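Local coordinates for protein techylectin-5A (Tachypleus tridentatus, PDB 1JC9) that acts as an innate-immunity lectin that recognises acetyl group-containing substances on microbial and blood cells and agglutinates those cells, at residues Thr90-Arg95 / Met257-Val262. Numbering follows the deposited sequence.
Sequences TVIQRR and MKIRPV
M257 packs against two consecutive residues of the neighbouring antiparallel strand, I92 and Q93. Its CB lies 3.9 Å from I92 CG1, while SD sits 3.8 Å from Q93 CB, the thioether slanting across the glutamine chain. Long and unbranched, the methionine also reaches I141 and F143 of strand 139-146. The doubling is set by the backbone: M257 O accepts a bond from I92 N (2.9 Å) and a weak one from Q93 N, and M257 N returns one to Q93 O. I92 has a nearly helical psi of -10°, which brings its side chain onto the same face as Q93. There the I92 and I259 side chains cross at about a right angle.

Further along, T90 and I259, beta-branched residues suited to extended strands, form a hydrogen-bonded pair, their side chains side by side. With chi1 55°, I259 lays CD1 alongside the threonine, a tight 3.4 Å from T90 CB. T90 OG1 donates to a water that in turn donates to I259 O, and is also hydrogen-bonded to C49 N, so this buried hydroxyl is well satisfied. On the opposite face beta-branched V91 pairs with K258, whose long chain carries NZ from a buried position to salt bridges with E256, D81 and D144. I92 and Q93 facing M257 make a classic beta bulge in the antiparallel pairing of strands 89-95 and 250-261, in the central sheet of the fibrinogen-like domain.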
# COMPACT_ATOMS: atom_id res chain seq x y z
N THR A 90 -0.73 -8.73 7.10
CA THR A 90 0.58 -8.09 7.23
C THR A 90 0.38 -6.72 6.60
O THR A 90 0.06 -6.62 5.42
CB THR A 90 1.68 -8.86 6.46
OG1 THR A 90 1.76 -10.19 6.96
CG2 THR A 90 3.03 -8.17 6.63
N VAL A 91 0.56 -5.67 7.39
CA VAL A 91 0.36 -4.32 6.88
C VAL A 91 1.58 -3.85 6.12
O VAL A 91 2.71 -3.98 6.61
CB VAL A 91 0.04 -3.34 8.03
CG1 VAL A 91 -0.24 -1.95 7.48
CG2 VAL A 91 -1.17 -3.85 8.82
N ILE A 92 1.37 -3.32 4.91
CA ILE A 92 2.49 -2.85 4.10
C ILE A 92 2.50 -1.34 3.90
O ILE A 92 3.48 -0.79 3.39
CB ILE A 92 2.52 -3.54 2.71
CG1 ILE A 92 1.29 -3.14 1.89
CG2 ILE A 92 2.59 -5.05 2.88
CD1 ILE A 92 1.31 -3.69 0.46
N GLN A 93 1.42 -0.66 4.30
CA GLN A 93 1.34 0.79 4.16
C GLN A 93 0.26 1.36 5.08
O GLN A 93 -0.75 0.71 5.33
CB GLN A 93 1.00 1.19 2.71
CG GLN A 93 1.01 2.72 2.47
CD GLN A 93 -0.37 3.36 2.51
OE1 GLN A 93 -1.29 2.88 3.18
NE2 GLN A 93 -0.53 4.47 1.80
N ARG A 94 0.49 2.57 5.59
CA ARG A 94 -0.48 3.24 6.44
C ARG A 94 -0.31 4.75 6.40
O ARG A 94 0.81 5.26 6.38
CB ARG A 94 -0.38 2.77 7.90
CG ARG A 94 -1.43 3.43 8.80
CD ARG A 94 -1.25 3.10 10.28
NE ARG A 94 -1.45 1.69 10.59
CZ ARG A 94 -0.51 0.89 11.08
NH1 ARG A 94 0.71 1.36 11.31
NH2 ARG A 94 -0.78 -0.39 11.33
N ARG A 95 -1.44 5.46 6.37
CA ARG A 95 -1.46 6.92 6.39
C ARG A 95 -2.36 7.31 7.56
O ARG A 95 -3.38 6.67 7.80
CB ARG A 95 -2.04 7.49 5.09
CG ARG A 95 -1.29 7.14 3.82
CD ARG A 95 0.20 7.46 3.91
NE ARG A 95 0.49 8.89 4.03
CZ ARG A 95 0.47 9.76 3.02
NH1 ARG A 95 0.16 9.37 1.79
NH2 ARG A 95 0.80 11.03 3.25
N MET A 257 -2.98 -0.53 3.69
CA MET A 257 -2.88 -1.55 2.66
C MET A 257 -2.29 -2.74 3.41
O MET A 257 -1.29 -2.60 4.11
CB MET A 257 -1.96 -1.09 1.53
CG MET A 257 -2.54 0.09 0.74
SD MET A 257 -1.34 0.90 -0.33
CE MET A 257 -0.98 -0.42 -1.49
N LYS A 258 -2.91 -3.91 3.28
CA LYS A 258 -2.45 -5.09 3.99
C LYS A 258 -2.68 -6.36 3.18
O LYS A 258 -3.64 -6.44 2.41
CB LYS A 258 -3.17 -5.19 5.34
CG LYS A 258 -4.69 -5.22 5.20
CD LYS A 258 -5.42 -4.96 6.52
CE LYS A 258 -5.29 -3.50 6.93
NZ LYS A 258 -6.12 -3.19 8.12
N ILE A 259 -1.82 -7.35 3.37
CA ILE A 259 -1.93 -8.60 2.63
C ILE A 259 -2.12 -9.83 3.52
O ILE A 259 -1.72 -9.84 4.69
CB ILE A 259 -0.71 -8.79 1.68
CG1 ILE A 259 0.61 -8.69 2.44
CG2 ILE A 259 -0.71 -7.69 0.63
CD1 ILE A 259 0.93 -9.87 3.30
N ARG A 260 -2.75 -10.86 2.97
CA ARG A 260 -3.01 -12.12 3.67
C ARG A 260 -3.08 -13.22 2.62
O ARG A 260 -3.60 -12.99 1.52
CB ARG A 260 -4.34 -12.05 4.43
CG ARG A 260 -4.64 -13.27 5.30
CD ARG A 260 -5.82 -13.02 6.23
NE ARG A 260 -7.11 -13.07 5.55
CZ ARG A 260 -8.27 -12.85 6.16
NH1 ARG A 260 -8.30 -12.58 7.46
NH2 ARG A 260 -9.41 -12.92 5.48
N PRO A 261 -2.57 -14.42 2.93
CA PRO A 261 -2.61 -15.50 1.94
C PRO A 261 -4.04 -15.81 1.48
O PRO A 261 -4.97 -15.78 2.28
CB PRO A 261 -1.97 -16.68 2.68
CG PRO A 261 -1.05 -16.01 3.65
CD PRO A 261 -1.89 -14.86 4.16
N VAL A 262 -4.19 -16.11 0.20
CA VAL A 262 -5.49 -16.45 -0.35
C VAL A 262 -6.04 -17.71 0.33
O VAL A 262 -7.24 -17.82 0.57
CB VAL A 262 -5.40 -16.71 -1.88
CG1 VAL A 262 -6.74 -17.19 -2.41
CG2 VAL A 262 -4.98 -15.43 -2.60
O HOH W 1 -0.25 -12.07 6.11